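Local coordinates for protein reducing end xylose-releasing exo-oligoxylanase (Paenibacillus barengoltzii G22, PDB 5YXT) that probably hydrolyses xylo-oligosaccharides from their reducing end, releasing xylose, as a glycosidase of glycoside hydrolase family 8, at residues Arg29-Thr34 with Ala365-Ser370; Arg46-Ser51 with Gln84-Arg89; Asp65-Gly70 with Arg354-Asn359; Phe132-Leu137 with Tyr202-Leu207. All coordinates share one frame; numbering follows the deposited sequence.

Interaction 1: Arg29-Thr34 with Ala365-Ser370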
loop_
_atom_site.group_PDB
_atom_site.type_symbol
_atom_site.label_atom_id
_atom_site.label_comp_id
_atom_site.label_asym_id
_atom_site.label_seq_id
_atom_site.Cartn_x
_atom_site.Cartn_y
_atom_site.Cartn_z
ATOM N N ARG C 29 2.649 23.408 -19.852
ATOM C CA ARG C 29 2.184 24.715 -19.397
ATOM C C ARG C 29 2.597 24.974 -17.955
ATOM O O ARG C 29 2.976 26.091 -17.607
ATOM C CB ARG C 29 0.665 24.822 -19.546
ATOM N N ARG C 30 2.539 23.950 -17.101
ATOM C CA ARG C 30 2.978 24.116 -15.719
ATOM C C ARG C 30 4.453 24.492 -15.647
ATOM O O ARG C 30 4.839 25.391 -14.890
ATOM C CB ARG C 30 2.714 22.839 -14.930
ATOM C CG ARG C 30 2.888 22.994 -13.425
ATOM C CD ARG C 30 1.905 23.999 -12.830
ATOM N NE ARG C 30 0.581 23.411 -12.672
ATOM C CZ ARG C 30 0.266 22.499 -11.759
ATOM N NH1 ARG C 30 1.184 22.073 -10.902
ATOM N NH2 ARG C 30 -0.971 22.015 -11.704
ATOM N N LEU C 31 5.294 23.807 -16.426
ATOM C CA LEU C 31 6.716 24.135 -16.446
ATOM C C LEU C 31 6.946 25.570 -16.914
ATOM O O LEU C 31 7.690 26.333 -16.283
ATOM C CB LEU C 31 7.467 23.146 -17.338
ATOM C CG LEU C 31 8.985 23.332 -17.419
ATOM C CD1 LEU C 31 9.604 23.407 -16.024
ATOM C CD2 LEU C 31 9.616 22.207 -18.219
ATOM N N ASP C 32 6.316 25.957 -18.024
ATOM C CA ASP C 32 6.528 27.306 -18.542
ATOM C C ASP C 32 5.956 28.363 -17.604
ATOM O O ASP C 32 6.571 29.415 -17.415
ATOM C CB ASP C 32 5.928 27.437 -19.940
ATOM C CG ASP C 32 6.585 26.502 -20.933
ATOM O OD1 ASP C 32 7.792 26.237 -20.754
ATOM O OD2 ASP C 32 5.903 26.021 -21.873
ATOM N N GLU C 33 4.785 28.110 -17.005
ATOM C CA GLU C 33 4.241 29.073 -16.046
ATOM C C GLU C 33 5.141 29.190 -14.817
ATOM O O GLU C 33 5.303 30.280 -14.256
ATOM C CB GLU C 33 2.824 28.677 -15.624
ATOM C CG GLU C 33 1.744 28.955 -16.657
ATOM C CD GLU C 33 0.438 28.237 -16.340
ATOM O OE1 GLU C 33 0.449 27.347 -15.458
ATOM O OE2 GLU C 33 -0.600 28.566 -16.966
ATOM N N THR C 34 5.736 28.074 -14.388
ATOM C CA THR C 34 6.644 28.109 -13.250
ATOM C C THR C 34 7.906 28.894 -13.574
ATOM O O THR C 34 8.353 29.723 -12.773
ATOM C CB THR C 34 7.005 26.691 -12.824
ATOM O OG1 THR C 34 5.809 25.992 -12.474
ATOM C CG2 THR C 34 7.948 26.724 -11.628
ATOM N N ALA C 365 12.272 19.799 -9.143
ATOM C CA ALA C 365 11.372 18.654 -9.171
ATOM C C ALA C 365 10.543 18.637 -10.447
ATOM O O ALA C 365 10.382 17.589 -11.081
ATOM C CB ALA C 365 10.457 18.669 -7.941
ATOM N N LEU C 366 10.007 19.797 -10.837
ATOM C CA LEU C 366 9.171 19.862 -12.035
ATOM C C LEU C 366 9.976 19.542 -13.288
ATOM O O LEU C 366 9.491 18.841 -14.183
ATOM C CB LEU C 366 8.531 21.246 -12.147
ATOM C CG LEU C 366 7.476 21.472 -13.237
ATOM C CD1 LEU C 366 6.465 20.321 -13.254
ATOM C CD2 LEU C 366 6.788 22.840 -13.019
ATOM N N LEU C 367 11.202 20.066 -13.382
ATOM C CA LEU C 367 12.083 19.692 -14.491
ATOM C C LEU C 367 12.341 18.189 -14.513
ATOM O O LEU C 367 12.270 17.549 -15.568
ATOM C CB LEU C 367 13.406 20.452 -14.392
ATOM C CG LEU C 367 13.386 21.918 -14.820
ATOM C CD1 LEU C 367 14.693 22.558 -14.400
ATOM C CD2 LEU C 367 13.194 22.021 -16.335
ATOM N N ALA C 368 12.677 17.615 -13.356
ATOM C CA ALA C 368 13.014 16.197 -13.315
ATOM C C ALA C 368 11.794 15.335 -13.609
ATOM O O ALA C 368 11.891 14.357 -14.354
ATOM C CB ALA C 368 13.618 15.830 -11.960
ATOM N N LEU C 369 10.631 15.702 -13.063
ATOM C CA LEU C 369 9.444 14.866 -13.213
ATOM C C LEU C 369 8.797 15.000 -14.583
ATOM O O LEU C 369 7.928 14.191 -14.921
ATOM C CB LEU C 369 8.408 15.208 -12.137
ATOM C CG LEU C 369 8.797 14.801 -10.716
ATOM C CD1 LEU C 369 7.862 15.451 -9.696
ATOM C CD2 LEU C 369 8.804 13.283 -10.581
ATOM N N SER C 370 9.179 16.009 -15.360
ATOM C CA SER C 370 8.664 16.177 -16.708
ATOM C C SER C 370 9.627 15.643 -17.763
ATOM O O SER C 370 9.345 15.764 -18.956
ATOM C CB SER C 370 8.345 17.658 -16.976
ATOM O OG SER C 370 9.501 18.485 -16.881
#
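Leu31 and Leu366 lie level with each other, their CA atoms 6.6 Å apart, where helical segments 29-34 and 365-369 run nearly antiparallel at 153° with axes 10.3 Å apart. The contact between them is mainly apolar and built from branched leucine ends. Leu366 carries its CG anti to the backbone N (chi1 -172°), which sends CD2 into the groove formed by Arg30, Leu31 and Thr34. Leu366 CD2 lies 3.7 Å from Leu31 CA and crosses the aliphatic part of Arg30 at about a right angle. It also meets Thr34 OG1 tip to tip, at a close 3.3 Å. That hydroxyl has its partner: Thr34 OG1 donates to Arg30 O at 2.7 Å, from the face of the carbonyl plane opposite the one used by Thr34 N. One carbonyl oxygen is gripped twice beside a methyl group. Both methyls of Leu31 pack on Leu367 CD2, CD1 at 3.9 Å and also on Leu366 CG, CD2 also on Ser370 OG. Ser370 OG hydrogen-bonds back to Leu366 O, the i-4 carbonyl, over 2.7 Å, and also to Asn372. The polar end of Arg30 leaves the interface: its NH1 hydrogen-bonds to the carbonyl of Trp345 and its guanidinium makes a cation-pi contact with the indole. Helix 24-40 is thereby laid along the C-terminal part of helix 355-369, whose other sides pack on helices 16-20 and 318-327.

Interaction 2: Arg46-Ser51 with Gln84-Arg89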
loop_
_atom_site.group_PDB
_atom_site.type_symbol
_atom_site.label_atom_id
_atom_site.label_comp_id
_atom_site.label_asym_id
_atom_site.label_seq_id
_atom_site.Cartn_x
_atom_site.Cartn_y
_atom_site.Cartn_z
ATOM N N ARG C 46 9.150 35.690 -7.512
ATOM C CA ARG C 46 10.414 35.749 -8.236
ATOM C C ARG C 46 11.595 35.398 -7.332
ATOM O O ARG C 46 11.649 35.769 -6.154
ATOM C CB ARG C 46 10.607 37.148 -8.845
ATOM C CG ARG C 46 11.271 38.114 -7.890
ATOM C CD ARG C 46 10.861 39.572 -8.047
ATOM N NE ARG C 46 10.954 40.229 -6.740
ATOM C CZ ARG C 46 10.524 41.457 -6.461
ATOM N NH1 ARG C 46 10.660 41.933 -5.230
ATOM N NH2 ARG C 46 9.964 42.206 -7.401
ATOM N N ILE C 47 12.546 34.659 -7.892
ATOM C CA ILE C 47 13.810 34.397 -7.219
ATOM C C ILE C 47 15.005 34.911 -8.003
ATOM O O ILE C 47 16.130 34.847 -7.496
ATOM C CB ILE C 47 13.982 32.896 -6.907
ATOM C CG1 ILE C 47 13.928 32.045 -8.183
ATOM C CG2 ILE C 47 12.915 32.434 -5.909
ATOM C CD1 ILE C 47 14.176 30.562 -7.922
ATOM N N TYR C 48 14.807 35.420 -9.209
ATOM C CA TYR C 48 15.885 35.908 -10.056
ATOM C C TYR C 48 15.649 37.379 -10.363
ATOM O O TYR C 48 14.521 37.784 -10.664
ATOM C CB TYR C 48 15.961 35.100 -11.356
ATOM C CG TYR C 48 16.729 35.780 -12.457
ATOM C CD1 TYR C 48 18.119 35.733 -12.487
ATOM C CD2 TYR C 48 16.070 36.472 -13.471
ATOM C CE1 TYR C 48 18.831 36.361 -13.489
ATOM C CE2 TYR C 48 16.781 37.103 -14.487
ATOM C CZ TYR C 48 18.159 37.042 -14.484
ATOM O OH TYR C 48 18.878 37.659 -15.487
ATOM N N TYR C 49 16.723 38.167 -10.296
ATOM C CA TYR C 49 16.684 39.606 -10.543
ATOM C C TYR C 49 17.775 39.967 -11.545
ATOM O O TYR C 49 18.965 39.750 -11.258
ATOM C CB TYR C 49 16.894 40.396 -9.250
ATOM C CG TYR C 49 15.843 40.169 -8.189
ATOM C CD1 TYR C 49 15.827 39.003 -7.439
ATOM C CD2 TYR C 49 14.879 41.132 -7.932
ATOM C CE1 TYR C 49 14.868 38.791 -6.465
ATOM C CE2 TYR C 49 13.927 40.943 -6.957
ATOM C CZ TYR C 49 13.921 39.771 -6.228
ATOM O OH TYR C 49 12.956 39.581 -5.267
ATOM N N PRO C 50 17.442 40.533 -12.701
ATOM C CA PRO C 50 18.489 41.094 -13.571
ATOM C C PRO C 50 19.091 42.359 -12.967
ATOM O O PRO C 50 18.449 43.074 -12.194
ATOM C CB PRO C 50 17.746 41.399 -14.878
ATOM C CG PRO C 50 16.311 41.495 -14.503
ATOM C CD PRO C 50 16.109 40.569 -13.327
ATOM N N SER C 51 20.352 42.631 -13.314
ATOM C CA SER C 51 21.032 43.820 -12.812
ATOM C C SER C 51 21.949 44.352 -13.903
ATOM O O SER C 51 22.879 43.660 -14.324
ATOM C CB SER C 51 21.825 43.517 -11.539
ATOM O OG SER C 51 23.200 43.342 -11.819
ATOM N N GLN C 84 20.280 30.910 -22.277
ATOM C CA GLN C 84 21.673 31.297 -22.106
ATOM C C GLN C 84 21.802 32.708 -21.561
ATOM O O GLN C 84 22.750 32.998 -20.826
ATOM C CB GLN C 84 22.414 31.175 -23.438
ATOM C CG GLN C 84 23.917 31.318 -23.298
ATOM C CD GLN C 84 24.644 31.006 -24.592
ATOM O OE1 GLN C 84 25.866 30.850 -24.617
ATOM N NE2 GLN C 84 23.893 30.912 -25.672
ATOM N N ASP C 85 20.866 33.600 -21.913
ATOM C CA ASP C 85 20.944 34.967 -21.419
ATOM C C ASP C 85 20.875 35.007 -19.895
ATOM O O ASP C 85 21.671 35.698 -19.252
ATOM C CB ASP C 85 19.840 35.825 -22.051
ATOM C CG ASP C 85 18.440 35.242 -21.867
ATOM O OD1 ASP C 85 18.271 33.991 -21.881
ATOM O OD2 ASP C 85 17.496 36.055 -21.711
ATOM N N VAL C 86 19.939 34.268 -19.293
ATOM C CA VAL C 86 19.871 34.215 -17.832
ATOM C C VAL C 86 21.121 33.547 -17.265
ATOM O O VAL C 86 21.730 34.042 -16.313
ATOM C CB VAL C 86 18.595 33.488 -17.372
ATOM C CG1 VAL C 86 18.671 33.180 -15.874
ATOM C CG2 VAL C 86 17.366 34.316 -17.690
ATOM N N PHE C 87 21.524 32.425 -17.857
ATOM C CA PHE C 87 22.744 31.741 -17.439
ATOM C C PHE C 87 23.933 32.692 -17.400
ATOM O O PHE C 87 24.644 32.765 -16.393
ATOM C CB PHE C 87 23.021 30.566 -18.381
ATOM C CG PHE C 87 24.168 29.690 -17.938
ATOM C CD1 PHE C 87 25.474 30.091 -18.130
ATOM C CD2 PHE C 87 23.926 28.465 -17.311
ATOM C CE1 PHE C 87 26.540 29.292 -17.709
ATOM C CE2 PHE C 87 24.980 27.662 -16.903
ATOM C CZ PHE C 87 26.289 28.078 -17.099
ATOM N N ASP C 88 24.156 33.445 -18.487
ATOM C CA ASP C 88 25.346 34.286 -18.553
ATOM C C ASP C 88 25.274 35.448 -17.572
ATOM O O ASP C 88 26.294 35.834 -16.988
ATOM C CB ASP C 88 25.550 34.801 -19.978
ATOM C CG ASP C 88 26.128 33.743 -20.905
ATOM O OD1 ASP C 88 26.517 32.662 -20.412
ATOM O OD2 ASP C 88 26.208 33.990 -22.132
ATOM N N ARG C 89 24.082 36.000 -17.354
ATOM C CA ARG C 89 23.933 37.069 -16.377
ATOM C C ARG C 89 24.306 36.590 -14.980
ATOM O O ARG C 89 25.043 37.268 -14.253
ATOM C CB ARG C 89 22.500 37.602 -16.417
ATOM C CG ARG C 89 22.216 38.562 -17.583
ATOM C CD ARG C 89 20.721 38.814 -17.713
ATOM N NE ARG C 89 20.377 39.849 -18.689
ATOM C CZ ARG C 89 20.384 41.157 -18.441
ATOM N NH1 ARG C 89 20.041 42.014 -19.401
ATOM N NH2 ARG C 89 20.750 41.614 -17.243
#
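Tyr48 is the first residue of 46-51 to meet helix 84-89, and it shows how an edge strand of a small antiparallel sheet can be laid across a helix. Strand 48-51 is outermost in the four-stranded sheet that accompanies the helical (alpha/alpha)6 barrel expected of family 8, and it crosses the helix segment at 76° with axes 9.9 Å apart. With CG anti to the backbone N, the Tyr48 ring is directed at the helix. Val86 CG1 stands over one face as a CH-pi contact, 4.2 Å from the ring centroid, while Pro50 N lies over the opposite face toward the rim. The far end of the ring meets Arg89 differently: Arg89 CD comes to the ring edge, 3.1 Å from Tyr48 OH, with the guanidinium plane turned 85° from the ring. This is a tight contact of a hydroxyl with a methylene. Tyr49, the next residue, makes no contact with the helix segment; its OH accepts a hydrogen bond from Arg46 NE, 2.6 Å long and bent to 137°, with the hydroxyl tilted out of the guanidinium plane. Pro50 then meets the end of Arg89, whose chain is extended from CG to NE and runs past the tyrosine to the strand. There Arg89 NH2 hydrogen-bonds to the carbonyls of Gly52 and Met55, in and beyond the turn following the strand. On its way it passes obliquely by the proline, with Arg89 NH2 3.8 Å from Pro50 CB.

Interaction 3: Asp65-Gly70 with Arg354-Asn359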
loop_
_atom_site.group_PDB
_atom_site.type_symbol
_atom_site.label_atom_id
_atom_site.label_comp_id
_atom_site.label_asym_id
_atom_site.label_seq_id
_atom_site.Cartn_x
_atom_site.Cartn_y
_atom_site.Cartn_z
ATOM N N ASP C 65 20.439 37.848 1.057
ATOM C CA ASP C 65 21.799 37.809 0.555
ATOM C C ASP C 65 21.811 37.007 -0.747
ATOM O O ASP C 65 20.805 36.411 -1.145
ATOM C CB ASP C 65 22.765 37.241 1.616
ATOM C CG ASP C 65 22.493 35.784 1.961
ATOM O OD1 ASP C 65 21.356 35.320 1.772
ATOM O OD2 ASP C 65 23.428 35.103 2.433
ATOM N N VAL C 66 22.945 37.043 -1.444
ATOM C CA VAL C 66 23.156 36.285 -2.675
ATOM C C VAL C 66 24.124 35.160 -2.351
ATOM O O VAL C 66 25.235 35.397 -1.854
ATOM C CB VAL C 66 23.689 37.157 -3.821
ATOM C CG1 VAL C 66 23.929 36.288 -5.045
ATOM C CG2 VAL C 66 22.700 38.273 -4.147
ATOM N N ARG C 67 23.709 33.941 -2.640
ATOM C CA ARG C 67 24.421 32.778 -2.166
ATOM C C ARG C 67 24.840 31.893 -3.342
ATOM O O ARG C 67 24.140 31.815 -4.360
ATOM C CB ARG C 67 23.524 32.088 -1.133
ATOM C CG ARG C 67 23.708 30.656 -1.089
ATOM C CD ARG C 67 25.072 30.339 -0.427
ATOM N NE ARG C 67 25.515 28.972 -0.522
ATOM C CZ ARG C 67 25.156 28.025 0.326
ATOM N NH1 ARG C 67 24.350 28.323 1.302
ATOM N NH2 ARG C 67 25.602 26.770 0.172
ATOM N N THR C 68 26.019 31.260 -3.236
ATOM C CA THR C 68 26.470 30.463 -4.369
ATOM C C THR C 68 25.564 29.261 -4.599
ATOM O O THR C 68 25.464 28.785 -5.728
ATOM C CB THR C 68 27.923 30.004 -4.202
ATOM O OG1 THR C 68 28.084 29.306 -2.951
ATOM C CG2 THR C 68 28.922 31.207 -4.345
ATOM N N GLU C 69 24.912 28.746 -3.553
ATOM C CA GLU C 69 23.889 27.717 -3.736
ATOM C C GLU C 69 22.851 28.164 -4.756
ATOM O O GLU C 69 22.665 27.514 -5.787
ATOM C CB GLU C 69 23.193 27.384 -2.419
ATOM C CG GLU C 69 23.206 25.913 -2.049
ATOM C CD GLU C 69 22.512 25.630 -0.700
ATOM O OE1 GLU C 69 21.310 25.967 -0.511
ATOM O OE2 GLU C 69 23.202 25.095 0.204
ATOM N N GLY C 70 22.197 29.290 -4.478
ATOM C CA GLY C 70 21.170 29.790 -5.374
ATOM C C GLY C 70 21.705 30.184 -6.739
ATOM O O GLY C 70 21.069 29.920 -7.761
ATOM N N ARG C 354 9.928 33.641 2.591
ATOM C CA ARG C 354 10.733 32.434 2.737
ATOM C C ARG C 354 10.721 31.557 1.482
ATOM O O ARG C 354 11.112 30.388 1.550
ATOM C CB ARG C 354 10.255 31.630 3.948
ATOM C CG ARG C 354 10.901 32.052 5.260
ATOM C CD ARG C 354 9.900 32.042 6.399
ATOM N NE ARG C 354 10.542 31.826 7.697
ATOM C CZ ARG C 354 11.219 32.754 8.372
ATOM N NH1 ARG C 354 11.766 32.457 9.545
ATOM N NH2 ARG C 354 11.350 33.979 7.881
ATOM N N ARG C 355 10.323 32.111 0.342
ATOM C CA ARG C 355 10.002 31.329 -0.851
ATOM C C ARG C 355 11.215 30.833 -1.631
ATOM O O ARG C 355 11.058 29.954 -2.487
ATOM C CB ARG C 355 9.139 32.171 -1.782
ATOM C CG ARG C 355 9.909 33.349 -2.374
ATOM C CD ARG C 355 9.021 34.184 -3.274
ATOM N NE ARG C 355 9.741 35.277 -3.924
ATOM C CZ ARG C 355 9.889 36.487 -3.396
ATOM N NH1 ARG C 355 9.370 36.749 -2.199
ATOM N NH2 ARG C 355 10.557 37.429 -4.061
ATOM N N TYR C 356 12.409 31.365 -1.372
ATOM C CA TYR C 356 13.534 31.134 -2.275
ATOM C C TYR C 356 13.952 29.664 -2.300
ATOM O O TYR C 356 14.060 29.055 -3.372
ATOM C CB TYR C 356 14.700 32.037 -1.873
ATOM C CG TYR C 356 16.080 31.478 -2.122
ATOM C CD1 TYR C 356 16.717 31.648 -3.346
ATOM C CD2 TYR C 356 16.763 30.812 -1.114
ATOM C CE1 TYR C 356 17.996 31.145 -3.557
ATOM C CE2 TYR C 356 18.016 30.304 -1.318
ATOM C CZ TYR C 356 18.635 30.474 -2.529
ATOM O OH TYR C 356 19.898 29.952 -2.692
ATOM N N TYR C 357 14.186 29.069 -1.127
ATOM C CA TYR C 357 14.657 27.683 -1.094
ATOM C C TYR C 357 13.566 26.724 -1.573
ATOM O O TYR C 357 13.844 25.794 -2.345
ATOM C CB TYR C 357 15.137 27.332 0.318
ATOM C CG TYR C 357 15.849 25.994 0.445
ATOM C CD1 TYR C 357 17.059 25.747 -0.211
ATOM C CD2 TYR C 357 15.308 24.977 1.217
ATOM C CE1 TYR C 357 17.705 24.514 -0.090
ATOM C CE2 TYR C 357 15.949 23.749 1.344
ATOM C CZ TYR C 357 17.142 23.532 0.696
ATOM O OH TYR C 357 17.751 22.319 0.837
ATOM N N ASP C 358 12.316 26.961 -1.160
ATOM C CA ASP C 358 11.193 26.163 -1.657
ATOM C C ASP C 358 11.104 26.207 -3.178
ATOM O O ASP C 358 10.918 25.174 -3.832
ATOM C CB ASP C 358 9.878 26.666 -1.059
ATOM C CG ASP C 358 9.886 26.665 0.445
ATOM O OD1 ASP C 358 10.353 27.669 1.034
ATOM O OD2 ASP C 358 9.429 25.656 1.026
ATOM N N ASN C 359 11.205 27.405 -3.762
ATOM C CA ASN C 359 10.936 27.539 -5.190
ATOM C C ASN C 359 12.059 26.960 -6.044
ATOM O O ASN C 359 11.794 26.436 -7.127
ATOM C CB ASN C 359 10.664 29.003 -5.534
ATOM C CG ASN C 359 9.280 29.437 -5.088
ATOM O OD1 ASN C 359 8.512 28.616 -4.577
ATOM N ND2 ASN C 359 8.953 30.713 -5.270
#
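Gly70 meets the start of helix 355-369 across a gap of 8.1 Å between its CA and that of Tyr357, and Tyr356 bridges the distance. Segment 65-70 passes here from a strand into helix 68-80, with Arg67 at the N-cap position, so the contact joins the N-terminal ends of two helices in the (alpha/alpha)6 barrel typical of family 8. Tyr356 stretches its ring toward the glycine and presents an edge to it, Gly70 CA lying in the ring plane. Tyr356 OH approaches Gly70 CA to 3.0 Å, an intimacy that a residue without a side chain permits. Gly70 N is as near to the hydroxyl, but the angle is too poor for a hydrogen bond, and the contact remains one of packing. Glu69 CB and Arg67 CG border the same hydroxyl more loosely, each 4.2 Å from Tyr356 OH. The next residue, Tyr357, has CG anti to the backbone N (chi1 -171°), which brings its ring near the carboxylate of Glu69, which approaches it at a slant. The two planes stand 44° apart, and Glu69 OE1 lies 3.9 Å from Tyr357 CE1. The hydroxyl of that ring is held by the carbonyl of Ser260, and its edge-to-face partner is His317, which fixes the ring beside the glutamate. What holds Glu69 is its own segment: Arg67 folds back at chi2, receives Glu69 CB over one face of its guanidinium, toward the rim, and forms a salt bridge in which Arg67 NH2 is 2.9 Å from Glu69 OE2.

Interaction 4: Phe132-Leu137 with Tyr202-Leu207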
loop_
_atom_site.group_PDB
_atom_site.type_symbol
_atom_site.label_atom_id
_atom_site.label_comp_id
_atom_site.label_asym_id
_atom_site.label_seq_id
_atom_site.Cartn_x
_atom_site.Cartn_y
_atom_site.Cartn_z
ATOM N N PHE C 132 28.032 24.586 -9.976
ATOM C CA PHE C 132 28.667 25.477 -10.950
ATOM C C PHE C 132 29.363 24.653 -12.024
ATOM O O PHE C 132 29.220 24.906 -13.226
ATOM C CB PHE C 132 29.701 26.385 -10.263
ATOM C CG PHE C 132 29.121 27.598 -9.559
ATOM C CD1 PHE C 132 28.117 28.357 -10.134
ATOM C CD2 PHE C 132 29.627 27.994 -8.325
ATOM C CE1 PHE C 132 27.610 29.474 -9.483
ATOM C CE2 PHE C 132 29.121 29.114 -7.665
ATOM C CZ PHE C 132 28.115 29.850 -8.241
ATOM N N ALA C 133 30.124 23.644 -11.589
ATOM C CA ALA C 133 30.946 22.864 -12.504
ATOM C C ALA C 133 30.085 22.105 -13.501
ATOM O O ALA C 133 30.334 22.162 -14.707
ATOM C CB ALA C 133 31.840 21.905 -11.713
ATOM N N LEU C 134 29.050 21.402 -13.023
ATOM C CA LEU C 134 28.221 20.638 -13.959
ATOM C C LEU C 134 27.393 21.554 -14.858
ATOM O O LEU C 134 27.224 21.265 -16.052
ATOM C CB LEU C 134 27.314 19.648 -13.218
ATOM C CG LEU C 134 26.716 18.570 -14.133
ATOM C CD1 LEU C 134 27.819 17.777 -14.864
ATOM C CD2 LEU C 134 25.741 17.598 -13.426
ATOM N N ALA C 135 26.836 22.638 -14.302
ATOM C CA ALA C 135 26.091 23.583 -15.131
ATOM C C ALA C 135 26.962 24.153 -16.244
ATOM O O ALA C 135 26.524 24.243 -17.393
ATOM C CB ALA C 135 25.522 24.715 -14.269
ATOM N N LEU C 136 28.202 24.529 -15.917
ATOM C CA LEU C 136 29.129 25.068 -16.909
ATOM C C LEU C 136 29.478 24.037 -17.978
ATOM O O LEU C 136 29.586 24.373 -19.165
ATOM C CB LEU C 136 30.395 25.562 -16.210
ATOM C CG LEU C 136 30.258 26.887 -15.446
ATOM C CD1 LEU C 136 31.379 27.051 -14.424
ATOM C CD2 LEU C 136 30.184 28.099 -16.414
ATOM N N LEU C 137 29.682 22.776 -17.578
ATOM C CA LEU C 137 29.948 21.730 -18.562
ATOM C C LEU C 137 28.747 21.529 -19.476
ATOM O O LEU C 137 28.901 21.402 -20.700
ATOM C CB LEU C 137 30.316 20.422 -17.855
ATOM C CG LEU C 137 31.729 20.390 -17.259
ATOM C CD1 LEU C 137 31.857 19.266 -16.249
ATOM C CD2 LEU C 137 32.770 20.241 -18.370
ATOM N N TYR C 202 29.373 13.157 -10.146
ATOM C CA TYR C 202 30.776 12.738 -10.208
ATOM C C TYR C 202 31.005 11.740 -11.336
ATOM O O TYR C 202 32.092 11.719 -11.923
ATOM C CB TYR C 202 31.244 12.167 -8.861
ATOM C CG TYR C 202 30.776 12.982 -7.667
ATOM C CD1 TYR C 202 30.612 14.366 -7.758
ATOM C CD2 TYR C 202 30.464 12.364 -6.464
ATOM C CE1 TYR C 202 30.148 15.100 -6.686
ATOM C CE2 TYR C 202 30.021 13.080 -5.392
ATOM C CZ TYR C 202 29.851 14.447 -5.503
ATOM O OH TYR C 202 29.370 15.145 -4.426
ATOM N N GLU C 203 29.987 10.940 -11.673
ATOM C CA GLU C 203 30.066 10.091 -12.858
ATOM C C GLU C 203 30.381 10.915 -14.097
ATOM O O GLU C 203 31.137 10.481 -14.972
ATOM C CB GLU C 203 28.748 9.346 -13.064
ATOM C CG GLU C 203 28.423 8.314 -12.004
ATOM C CD GLU C 203 28.964 6.937 -12.338
ATOM O OE1 GLU C 203 29.683 6.797 -13.352
ATOM O OE2 GLU C 203 28.658 5.987 -11.581
ATOM N N LEU C 204 29.797 12.099 -14.192
ATOM C CA LEU C 204 30.033 12.966 -15.341
ATOM C C LEU C 204 31.369 13.693 -15.231
ATOM O O LEU C 204 32.044 13.906 -16.248
ATOM C CB LEU C 204 28.881 13.961 -15.480
ATOM C CG LEU C 204 27.502 13.318 -15.675
ATOM C CD1 LEU C 204 26.425 14.380 -15.767
ATOM C CD2 LEU C 204 27.473 12.437 -16.915
ATOM N N PHE C 205 31.773 14.082 -14.016
ATOM C CA PHE C 205 33.115 14.637 -13.862
ATOM C C PHE C 205 34.167 13.616 -14.280
ATOM O O PHE C 205 35.188 13.979 -14.869
ATOM C CB PHE C 205 33.362 15.093 -12.422
ATOM C CG PHE C 205 32.433 16.197 -11.960
ATOM C CD1 PHE C 205 31.740 16.972 -12.873
ATOM C CD2 PHE C 205 32.268 16.449 -10.612
ATOM C CE1 PHE C 205 30.873 17.972 -12.447
ATOM C CE2 PHE C 205 31.419 17.448 -10.178
ATOM C CZ PHE C 205 30.719 18.211 -11.100
ATOM N N ALA C 206 33.921 12.334 -13.996
ATOM C CA ALA C 206 34.829 11.258 -14.393
ATOM C C ALA C 206 34.945 11.098 -15.906
ATOM O O ALA C 206 35.824 10.358 -16.368
ATOM C CB ALA C 206 34.373 9.930 -13.785
ATOM N N LEU C 207 34.064 11.732 -16.679
ATOM C CA LEU C 207 34.195 11.785 -18.129
ATOM C C LEU C 207 34.753 13.102 -18.641
ATOM O O LEU C 207 35.366 13.118 -19.709
ATOM C CB LEU C 207 32.836 11.562 -18.800
ATOM C CG LEU C 207 31.951 10.425 -18.314
ATOM C CD1 LEU C 207 30.522 10.738 -18.737
ATOM C CD2 LEU C 207 32.419 9.081 -18.869
#
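Phe205, Leu134 and Leu204 carry this contact between two helices whose segments cross at 57°, with axes 10.7 Å apart. Phe205 has its CG anti to the carbonyl carbon, beside the backbone N (chi1 -62°), which carries its ring across to segment 132-137. The ring is inserted between Leu134 on one side of its plane and Ala133 and Leu137 on the other, each approaching at a slant. Ala133 CB approaches Phe205 CZ at 3.9 Å, Leu134 CD1 comes equally near to Phe205 CE1, and Leu137 CD1 lies 4.1 Å from Phe205 CD1. The small alanine lets the ring settle close to the helix backbone, with Phe205 CE1 3.9 Å from Leu134 N. Leu134 serves both partners: the branch that touches the ring also meets Leu204, CD1 to CD1 at 3.8 Å, and its CD2 keeps to Leu204 as well. Trp217 meets the phenylalanine edge-to-face, Leu160 of helix 152-165 touches both Ala133 and Phe205, and Trp275 covers the two leucines. Apolar packing between helices is what holds together the (alpha/alpha)6 barrel expected of this family in the six-hairpin clan, and this buried contact is consistent with it.

The four contacts show how a mostly helical enzyme is closed by pairings over different sequence spans. Interaction 1 encloses the others, joining helix 24-40 to the end of helix 355-369. Interaction 3 uses the start of that same helix, the centres of interactions 1 and 3 being about 18 Å apart, and encloses interaction 4. Interactions 2 and 3 alternate along the chain, reach the same antiparallel sheet, and touch, with a probable hydrogen bond between Arg46 O and Arg355 NH2. Interaction 4 lies across the chain's centre from interaction 3, yet Thr68 touches Phe132, and Phe87 links it to interaction 2. Interactions 2, 3 and 4 are thus in direct contact, while interaction 1 joins them through helix 355-369.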